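Local coordinates for galactokinase (Bifidobacterium longum subsp. infantis ATCC 15697 = JCM 1222 = DSM 20088, PDB 6TEQ), which probably catalyses the ATP-dependent phosphorylation of galactose that opens galactose metabolism, and here holds a 2-fluorinated galactose in its sugar pocket, at residues T20-F23 with V24-G28; A277-Q280 with F281-L284; A283-E286 with T287-L291; E306-R309 with V310-F313. All coordinates share one frame; numbering follows the deposited sequence.

Contact 1 (T20-F23 with V24-G28); sequences TKLF and VDTYG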
loop_
_atom_site.group_PDB
_atom_site.type_symbol
_atom_site.label_atom_id
_atom_site.label_comp_id
_atom_site.label_asym_id
_atom_site.label_seq_id
_atom_site.Cartn_x
_atom_site.Cartn_y
_atom_site.Cartn_z
ATOM N N THR A 20 0.060 -19.820 13.987
ATOM C CA THR A 20 -0.554 -21.112 14.415
ATOM C C THR A 20 -0.618 -21.157 15.941
ATOM O O THR A 20 -1.646 -21.471 16.469
ATOM C CB THR A 20 0.171 -22.310 13.834
ATOM O OG1 THR A 20 0.155 -22.240 12.403
ATOM C CG2 THR A 20 -0.513 -23.580 14.280
ATOM N N LYS A 21 0.477 -20.828 16.617
ATOM C CA LYS A 21 0.532 -20.840 18.086
ATOM C C LYS A 21 -0.512 -19.849 18.652
ATOM O O LYS A 21 -1.203 -20.171 19.639
ATOM C CB LYS A 21 1.966 -20.532 18.543
ATOM C CG LYS A 21 2.167 -20.400 20.061
ATOM C CD LYS A 21 3.607 -20.468 20.454
ATOM C CE LYS A 21 3.950 -20.136 21.909
ATOM N NZ LYS A 21 2.832 -20.304 22.859
ATOM N N LEU A 22 -0.622 -18.633 18.119
ATOM C CA LEU A 22 -1.592 -17.672 18.662
ATOM C C LEU A 22 -3.004 -18.238 18.460
ATOM O O LEU A 22 -3.892 -18.069 19.318
ATOM C CB LEU A 22 -1.429 -16.319 17.981
ATOM C CG LEU A 22 -2.398 -15.239 18.411
ATOM C CD1 LEU A 22 -2.240 -14.928 19.878
ATOM C CD2 LEU A 22 -2.145 -13.961 17.639
ATOM N N PHE A 23 -3.215 -18.881 17.341
ATOM C CA PHE A 23 -4.550 -19.459 17.036
ATOM C C PHE A 23 -4.857 -20.570 18.064
ATOM O O PHE A 23 -5.931 -20.528 18.683
ATOM C CB PHE A 23 -4.576 -20.042 15.623
ATOM C CG PHE A 23 -5.956 -20.465 15.217
ATOM C CD1 PHE A 23 -6.471 -21.674 15.703
ATOM C CD2 PHE A 23 -6.738 -19.644 14.437
ATOM C CE1 PHE A 23 -7.741 -22.041 15.350
ATOM C CE2 PHE A 23 -8.023 -20.014 14.068
ATOM C CZ PHE A 23 -8.516 -21.212 14.536
ATOM N N VAL A 24 -3.918 -21.478 18.307
ATOM C CA VAL A 24 -4.133 -22.654 19.209
ATOM C C VAL A 24 -4.249 -22.118 20.632
ATOM O O VAL A 24 -5.187 -22.556 21.359
ATOM C CB VAL A 24 -3.023 -23.715 19.032
ATOM C CG1 VAL A 24 -3.047 -24.784 20.126
ATOM C CG2 VAL A 24 -3.132 -24.419 17.676
ATOM N N ASP A 25 -3.384 -21.177 21.040
ATOM C CA ASP A 25 -3.456 -20.528 22.384
ATOM C C ASP A 25 -4.811 -19.825 22.633
ATOM O O ASP A 25 -5.274 -19.673 23.798
ATOM C CB ASP A 25 -2.304 -19.525 22.522
ATOM C CG ASP A 25 -0.990 -20.253 22.714
ATOM O OD1 ASP A 25 -1.036 -21.513 22.875
ATOM O OD2 ASP A 25 0.050 -19.579 22.688
ATOM N N THR A 26 -5.405 -19.267 21.609
ATOM C CA THR A 26 -6.594 -18.412 21.748
ATOM C C THR A 26 -7.850 -19.292 21.643
ATOM O O THR A 26 -8.779 -19.053 22.442
ATOM C CB THR A 26 -6.608 -17.303 20.708
ATOM O OG1 THR A 26 -5.431 -16.515 20.729
ATOM C CG2 THR A 26 -7.822 -16.431 20.912
ATOM N N TYR A 27 -7.898 -20.189 20.646
ATOM C CA TYR A 27 -9.135 -20.905 20.243
ATOM C C TYR A 27 -9.105 -22.401 20.516
ATOM O O TYR A 27 -10.187 -22.979 20.460
ATOM C CB TYR A 27 -9.381 -20.715 18.741
ATOM C CG TYR A 27 -9.414 -19.284 18.308
ATOM C CD1 TYR A 27 -10.284 -18.399 18.899
ATOM C CD2 TYR A 27 -8.576 -18.770 17.336
ATOM C CE1 TYR A 27 -10.368 -17.066 18.529
ATOM C CE2 TYR A 27 -8.627 -17.420 16.972
ATOM C CZ TYR A 27 -9.507 -16.548 17.575
ATOM O OH TYR A 27 -9.666 -15.219 17.247
ATOM N N GLY A 28 -7.972 -22.946 20.939
ATOM C CA GLY A 28 -7.711 -24.359 21.268
ATOM C C GLY A 28 -7.659 -25.239 20.054
ATOM O O GLY A 28 -6.735 -26.049 19.962
#

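Contact 2 (A277-Q280 with F281-L284); sequences ADDQ and FQAL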
loop_
_atom_site.group_PDB
_atom_site.type_symbol
_atom_site.label_atom_id
_atom_site.label_comp_id
_atom_site.label_asym_id
_atom_site.label_seq_id
_atom_site.Cartn_x
_atom_site.Cartn_y
_atom_site.Cartn_z
ATOM N N ALA A 277 -0.434 15.783 -26.115
ATOM C CA ALA A 277 -0.254 17.091 -26.774
ATOM C C ALA A 277 1.195 17.271 -27.202
ATOM O O ALA A 277 2.117 16.884 -26.426
ATOM C CB ALA A 277 -0.655 18.257 -25.896
ATOM N N ASP A 278 1.390 18.028 -28.304
ATOM C CA ASP A 278 2.790 18.345 -28.667
ATOM C C ASP A 278 3.429 19.283 -27.631
ATOM O O ASP A 278 4.585 19.027 -27.171
ATOM C CB ASP A 278 2.855 19.002 -30.018
ATOM C CG ASP A 278 2.666 18.060 -31.191
ATOM O OD1 ASP A 278 2.936 16.881 -31.070
ATOM O OD2 ASP A 278 2.356 18.557 -32.183
ATOM N N ASP A 279 2.662 20.265 -27.221
ATOM C CA ASP A 279 3.097 21.318 -26.274
ATOM C C ASP A 279 2.388 20.973 -24.956
ATOM O O ASP A 279 1.307 21.412 -24.726
ATOM C CB ASP A 279 2.690 22.697 -26.786
ATOM C CG ASP A 279 3.204 23.859 -25.947
ATOM O OD1 ASP A 279 3.619 23.615 -24.804
ATOM O OD2 ASP A 279 3.170 25.007 -26.457
ATOM N N GLN A 280 3.036 20.142 -24.147
ATOM C CA GLN A 280 2.439 19.629 -22.889
ATOM C C GLN A 280 2.292 20.799 -21.908
ATOM O O GLN A 280 1.332 20.798 -21.104
ATOM C CB GLN A 280 3.353 18.568 -22.294
ATOM C CG GLN A 280 3.447 17.299 -23.133
ATOM C CD GLN A 280 4.341 16.212 -22.584
ATOM O OE1 GLN A 280 5.311 16.455 -21.852
ATOM N NE2 GLN A 280 4.029 14.970 -22.945
ATOM N N PHE A 281 3.240 21.742 -21.918
ATOM C CA PHE A 281 3.133 22.980 -21.074
ATOM C C PHE A 281 1.863 23.744 -21.361
ATOM O O PHE A 281 1.114 24.185 -20.437
ATOM C CB PHE A 281 4.366 23.871 -21.204
ATOM C CG PHE A 281 5.656 23.134 -20.978
ATOM C CD1 PHE A 281 5.980 22.572 -19.752
ATOM C CD2 PHE A 281 6.592 23.091 -21.995
ATOM C CE1 PHE A 281 7.174 21.895 -19.569
ATOM C CE2 PHE A 281 7.782 22.432 -21.822
ATOM C CZ PHE A 281 8.085 21.886 -20.609
ATOM N N GLN A 282 1.618 23.912 -22.624
ATOM C CA GLN A 282 0.430 24.699 -23.017
ATOM C C GLN A 282 -0.820 23.880 -22.635
ATOM O O GLN A 282 -1.779 24.475 -22.152
ATOM C CB GLN A 282 0.413 25.046 -24.470
ATOM C CG GLN A 282 -0.765 25.915 -24.846
ATOM C CD GLN A 282 -0.764 27.271 -24.203
ATOM O OE1 GLN A 282 0.262 27.763 -23.764
ATOM N NE2 GLN A 282 -1.922 27.903 -24.195
ATOM N N ALA A 283 -0.827 22.559 -22.818
ATOM C CA ALA A 283 -2.034 21.732 -22.503
ATOM C C ALA A 283 -2.304 21.806 -21.002
ATOM O O ALA A 283 -3.446 21.993 -20.566
ATOM C CB ALA A 283 -1.874 20.321 -22.983
ATOM N N LEU A 284 -1.256 21.788 -20.200
ATOM C CA LEU A 284 -1.404 21.877 -18.735
ATOM C C LEU A 284 -1.967 23.283 -18.419
ATOM O O LEU A 284 -2.860 23.400 -17.623
ATOM C CB LEU A 284 -0.092 21.571 -18.044
ATOM C CG LEU A 284 -0.110 21.727 -16.519
ATOM C CD1 LEU A 284 -1.109 20.805 -15.887
ATOM C CD2 LEU A 284 1.269 21.601 -15.901
#

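Contact 3 (A283-E286 with T287-L291); sequences ALKE and TLDAL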
loop_
_atom_site.group_PDB
_atom_site.type_symbol
_atom_site.label_atom_id
_atom_site.label_comp_id
_atom_site.label_asym_id
_atom_site.label_seq_id
_atom_site.Cartn_x
_atom_site.Cartn_y
_atom_site.Cartn_z
ATOM N N ALA A 283 -0.827 22.559 -22.818
ATOM C CA ALA A 283 -2.034 21.732 -22.503
ATOM C C ALA A 283 -2.304 21.806 -21.002
ATOM O O ALA A 283 -3.446 21.993 -20.566
ATOM C CB ALA A 283 -1.874 20.321 -22.983
ATOM N N LEU A 284 -1.256 21.788 -20.200
ATOM C CA LEU A 284 -1.404 21.877 -18.735
ATOM C C LEU A 284 -1.967 23.283 -18.419
ATOM O O LEU A 284 -2.860 23.400 -17.623
ATOM C CB LEU A 284 -0.092 21.571 -18.044
ATOM C CG LEU A 284 -0.110 21.727 -16.519
ATOM C CD1 LEU A 284 -1.109 20.805 -15.887
ATOM C CD2 LEU A 284 1.269 21.601 -15.901
ATOM N N LYS A 285 -1.335 24.327 -18.949
ATOM C CA LYS A 285 -1.769 25.705 -18.674
ATOM C C LYS A 285 -3.277 25.852 -18.940
ATOM O O LYS A 285 -3.959 26.444 -18.150
ATOM C CB LYS A 285 -0.913 26.667 -19.505
ATOM C CG LYS A 285 -1.384 28.115 -19.554
ATOM C CD LYS A 285 -1.440 28.731 -18.212
ATOM C CE LYS A 285 -1.677 30.205 -18.381
ATOM N NZ LYS A 285 -2.209 30.858 -17.176
ATOM N N GLU A 286 -3.752 25.318 -20.042
ATOM C CA GLU A 286 -5.164 25.513 -20.435
ATOM C C GLU A 286 -6.023 24.754 -19.432
ATOM O O GLU A 286 -7.156 25.205 -19.158
ATOM C CB GLU A 286 -5.411 25.122 -21.874
ATOM C CG GLU A 286 -4.730 26.086 -22.849
ATOM C CD GLU A 286 -4.810 25.666 -24.300
ATOM O OE1 GLU A 286 -5.330 24.573 -24.560
ATOM O OE2 GLU A 286 -4.289 26.400 -25.137
ATOM N N THR A 287 -5.546 23.615 -18.946
ATOM C CA THR A 287 -6.311 22.851 -17.955
ATOM C C THR A 287 -6.346 23.632 -16.661
ATOM O O THR A 287 -7.412 23.805 -16.124
ATOM C CB THR A 287 -5.680 21.484 -17.711
ATOM O OG1 THR A 287 -5.612 20.792 -18.960
ATOM C CG2 THR A 287 -6.414 20.740 -16.631
ATOM N N LEU A 288 -5.199 24.080 -16.169
ATOM C CA LEU A 288 -5.209 24.739 -14.839
ATOM C C LEU A 288 -5.985 26.057 -14.935
ATOM O O LEU A 288 -6.583 26.429 -13.918
ATOM C CB LEU A 288 -3.785 24.962 -14.369
ATOM C CG LEU A 288 -2.944 23.723 -14.243
ATOM C CD1 LEU A 288 -1.586 24.050 -13.650
ATOM C CD2 LEU A 288 -3.668 22.644 -13.457
ATOM N N ASP A 289 -6.035 26.705 -16.118
ATOM C CA ASP A 289 -6.837 27.961 -16.281
ATOM C C ASP A 289 -8.340 27.737 -16.031
ATOM O O ASP A 289 -9.018 28.707 -15.619
ATOM C CB ASP A 289 -6.558 28.627 -17.624
ATOM C CG ASP A 289 -5.279 29.453 -17.671
ATOM O OD1 ASP A 289 -4.644 29.726 -16.581
ATOM O OD2 ASP A 289 -4.935 29.832 -18.814
ATOM N N ALA A 290 -8.814 26.519 -16.225
ATOM C CA ALA A 290 -10.220 26.125 -16.055
ATOM C C ALA A 290 -10.566 25.850 -14.566
ATOM O O ALA A 290 -11.773 25.701 -14.243
ATOM C CB ALA A 290 -10.496 24.933 -16.948
ATOM N N LEU A 291 -9.566 25.858 -13.688
ATOM C CA LEU A 291 -9.680 25.636 -12.235
ATOM C C LEU A 291 -9.410 26.935 -11.500
ATOM O O LEU A 291 -8.273 27.303 -11.283
ATOM C CB LEU A 291 -8.678 24.558 -11.815
ATOM C CG LEU A 291 -8.699 23.220 -12.558
ATOM C CD1 LEU A 291 -7.525 22.337 -12.110
ATOM C CD2 LEU A 291 -10.026 22.473 -12.382
#

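Contact 4 (E306-R309 with V310-F313); sequences EIER and VRSF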
loop_
_atom_site.group_PDB
_atom_site.type_symbol
_atom_site.label_atom_id
_atom_site.label_comp_id
_atom_site.label_asym_id
_atom_site.label_seq_id
_atom_site.Cartn_x
_atom_site.Cartn_y
_atom_site.Cartn_z
ATOM N N GLU A 306 2.542 13.331 -12.162
ATOM C CA GLU A 306 2.918 12.061 -11.496
ATOM C C GLU A 306 2.589 10.926 -12.457
ATOM O O GLU A 306 3.376 9.919 -12.496
ATOM C CB GLU A 306 2.171 11.920 -10.162
ATOM C CG GLU A 306 2.598 10.735 -9.354
ATOM C CD GLU A 306 3.923 10.851 -8.641
ATOM O OE1 GLU A 306 4.675 11.829 -8.884
ATOM O OE2 GLU A 306 4.195 9.914 -7.901
ATOM N N ILE A 307 1.441 10.941 -13.107
ATOM C CA ILE A 307 1.076 9.837 -14.021
ATOM C C ILE A 307 2.169 9.729 -15.093
ATOM O O ILE A 307 2.653 8.588 -15.361
ATOM C CB ILE A 307 -0.332 10.020 -14.611
ATOM C CG1 ILE A 307 -1.431 9.922 -13.532
ATOM C CG2 ILE A 307 -0.582 9.027 -15.721
ATOM C CD1 ILE A 307 -2.834 10.322 -13.970
ATOM N N GLU A 308 2.609 10.855 -15.644
ATOM C CA GLU A 308 3.650 10.804 -16.670
ATOM C C GLU A 308 4.962 10.311 -16.048
ATOM O O GLU A 308 5.691 9.533 -16.685
ATOM C CB GLU A 308 3.886 12.167 -17.324
ATOM C CG GLU A 308 4.620 11.981 -18.626
ATOM C CD GLU A 308 3.814 11.321 -19.746
ATOM O OE1 GLU A 308 2.874 11.882 -20.176
ATOM O OE2 GLU A 308 4.149 10.243 -20.175
ATOM N N ARG A 309 5.296 10.713 -14.815
ATOM C CA ARG A 309 6.515 10.224 -14.174
ATOM C C ARG A 309 6.488 8.708 -14.107
ATOM O O ARG A 309 7.589 8.096 -14.125
ATOM C CB ARG A 309 6.699 10.846 -12.795
ATOM C CG ARG A 309 7.187 12.281 -12.870
ATOM C CD ARG A 309 7.599 12.828 -11.526
ATOM N NE ARG A 309 6.424 13.096 -10.687
ATOM C CZ ARG A 309 5.764 14.257 -10.693
ATOM N NH1 ARG A 309 6.237 15.274 -11.391
ATOM N NH2 ARG A 309 4.749 14.442 -9.873
ATOM N N VAL A 310 5.346 8.083 -13.888
ATOM C CA VAL A 310 5.339 6.607 -13.832
ATOM C C VAL A 310 5.880 6.064 -15.161
ATOM O O VAL A 310 6.681 5.125 -15.161
ATOM C CB VAL A 310 3.993 6.011 -13.456
ATOM C CG1 VAL A 310 4.061 4.503 -13.468
ATOM C CG2 VAL A 310 3.480 6.489 -12.089
ATOM N N ARG A 311 5.273 6.480 -16.263
ATOM C CA ARG A 311 5.757 6.044 -17.598
ATOM C C ARG A 311 7.273 6.278 -17.664
ATOM O O ARG A 311 8.030 5.332 -17.989
ATOM C CB ARG A 311 5.060 6.818 -18.714
ATOM C CG ARG A 311 3.545 6.699 -18.686
ATOM C CD ARG A 311 2.939 7.175 -19.991
ATOM N NE ARG A 311 1.495 7.483 -19.882
ATOM C CZ ARG A 311 0.557 6.609 -20.064
ATOM N NH1 ARG A 311 0.902 5.378 -20.415
ATOM N NH2 ARG A 311 -0.717 6.976 -19.944
ATOM N N SER A 312 7.709 7.481 -17.310
ATOM C CA SER A 312 9.140 7.860 -17.389
ATOM C C SER A 312 10.015 6.888 -16.577
ATOM O O SER A 312 11.120 6.563 -17.012
ATOM C CB SER A 312 9.355 9.246 -17.005
ATOM O OG SER A 312 8.695 10.090 -17.973
ATOM N N PHE A 313 9.524 6.505 -15.391
ATOM C CA PHE A 313 10.293 5.651 -14.520
ATOM C C PHE A 313 10.424 4.267 -15.148
ATOM O O PHE A 313 11.471 3.654 -15.023
ATOM C CB PHE A 313 9.652 5.625 -13.125
ATOM C CG PHE A 313 10.491 4.864 -12.152
ATOM C CD1 PHE A 313 11.397 5.491 -11.325
ATOM C CD2 PHE A 313 10.351 3.506 -12.049
ATOM C CE1 PHE A 313 12.146 4.784 -10.397
ATOM C CE2 PHE A 313 11.138 2.796 -11.162
ATOM C CZ PHE A 313 12.043 3.428 -10.348
HETATM O O HOH W 1 6.856 9.630 -19.917
#

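Contact 1 (T20-F23 with V24-G28)
F23 carries its CG anti to the backbone N (chi1 -172°) and Y27 carries its own anti to the carbonyl carbon (chi1 -54°); one helical turn apart, these settings bring the two rings together. The result is a T-shaped (edge-to-face) stack, with Y27 CD2 above the centre of the F23 ring and 3.5 Å from F23 CE2. The ring centroids lie 4.8 Å apart and the planes stand at 65°. Beyond the stack, Y27 OH is hydrogen-bonded to A127 O, which fixes the tyrosine at its far end as well. With an alanine at F23 the edge of Y27 would probably lose the face it rests on, and a gap would open beside D126 and A128 of strand 125-131. T26 folds its hydroxyl back along the helix, OG1 giving a short 2.6 Å hydrogen bond to L22 O. The amide T26 N reaches that same L22 O at 3.0 Å from the other face of the carbonyl plane, a double grip. L22 CD1 lies alongside, 3.7 Å from T26 OG1. K21, stretched out as far as a bend at chi4, sets NZ 2.9 Å from D25 OD2 in a salt bridge that uses the syn lone pair. The chemistry is that of an amphipathic helix end: aromatic and aliphatic groups face strands 75-80 and 125-131, while the opposed charges pair at the exposed surface.

Contact 2 (A277-Q280 with F281-L284)
D279 and Q282 make the polar part of this contact: the aspartate is the N-cap of helix 280-289, and its OD1 accepts a hydrogen bond from Q282 N at 3.0 Å. CG of D279 lies anti to the backbone N (chi1 -175°), which swings the carboxylate forward over the first turn. The amide meets OD1 from above, 64° out of the carboxylate plane. D279 CG is 3.4 Å from Q282 CB, and OD2 touches the same methylene. A negative group here would probably interact favourably with the positive end of the helix dipole. Q282 bends at chi2, so that its amide end leads away from the cap and NE2 bonds to E286 OE2 further along the helix, while CB stays against D279.

Among backbone bonds, D279 O accepts from A283 N at 3.1 Å and Q280 O from L284 N at 2.9 Å, the first regular rungs of the helix.

Apolar contact is slight. The methyls A277 CB and A283 CB meet at 3.8 Å, joining the start of the connection to the first turn of the helix, while F281 approaches the cap with CB, 3.7 Å from D279 OD1.

Residues 277-279 form the short connection after helix 267-276, and 280-284 open helix 280-289, at the surface and away from the annotated sites. A283 and L284 both touch I274, so the new helix packs back against the one before it.

Contact 3 (A283-E286 with T287-L291)
L284 and L288 form the close-packed side of this helical turn. Their side chains slant across each other, L284 CD1 coming 3.8 Å from L288 CG, and L288 is buried, continuing to V300 and R301 of helix 294-318. The same pair is tied through the backbone by L288 N to L284 O, a nearly straight bond of 2.8 Å. T287 adds a second tight point. Its hydroxyl lies beside its own backbone N (chi1 -58°), from where OG1 reaches A283 O at 3.0 Å; T287 N reaches that oxygen at 3.1 Å from the other face of the carbonyl plane, so A283 O is held by two donors. Replacing T287 by an alanine takes away OG1 and CG2, which is likely to leave A283 O without its second donor and to open a gap beside T270 and I274.

The opposite character appears on the solvent side, where K285 and D289 are exposed. The lysine chain bends at chi2 (60°) and then slants across the aspartate, so that NZ stands 2.8 Å from D289 OD1, in a salt bridge on its syn lone pair. The methylene CE also lies close, 3.3 Å from D289 OD2.

In the fold, helix 280-289 packs against three helices: T287 and A290 touch L262 of helix 247-262, T287 meets T270 and I274 of helix 267-276, and K297 NZ of helix 294-318 bonds to the carbonyls of L288 and L291.

Contact 4 (E306-R309 with V310-F313)
E308 and R311 lean across each other with their flat groups turned by 41°. E308 OE2 lies near the guanidinium plane at its edge, but the ion pair is long: OE2 to R311 NE is 3.8 Å, and the closer touch is to the methylene, E308 OE2 to R311 CD at 3.3 Å. At that length the ion pair is weak, and with R311 modelled in two conformers it is doubtful as well. E308 is steadied from elsewhere, its OE1 bonding to S275 OG. A water donates to E308 OE2 at 2.8 Å and hydrogen-bonds to S312 OG at 2.7 Å, bridging the two residues over one turn.

E306 and R309 are turned quite differently. The arginine chain bends at chi3 (-73°) and presents its guanidinium side-on, NE and NH2 both bonding to E306 OE1 at 2.8 Å. NH2 uses the anti lone pair, while NE arrives on the same anti side from out of the carboxylate plane. Two donors on one oxygen hold the glutamate's rotation, and its other oxygen OE2 is bonded to S332 OG and to the amides of G45 and E46. As E46 is seen to bind galactose, E306 probably acts as a second-shell residue, helping to position the loop of G45 and E46.

Across the turn, V310 CG2 lies 3.5 Å from E306 O, and F313 leads away to meet the ring of F329.

Helix 294-318 packs on several elements here: I307 and V310 touch L54 of strand 54-70, R309 and S312 pack on helix 322-338, and I307 meets R268 and A271 of helix 267-276.

In the fold
Contact 1 comes first along the chain, on the N-terminal helix 12-27, then the overlapping contacts 2 and 3, then contact 4, these three in one helical region far from it. Centres of contacts 1 and 2 are about 60 Å apart and of contacts 1 and 4 about 46 Å, on opposite sides of the chain's centre. Contacts 2 and 3 share A283 and L284 on helix 280-289, their centres 10 Å apart. Contact 4 follows on the next helix, 294-318, its centre about 16 Å from that of contact 2. Contacts 2 and 3 are peripheral turns, whereas contact 4 borders the sugar pocket, E306 bonding to the backbone of E46, and contact 1 packs on strand 75-80, whose last residue, S80, binds ADP.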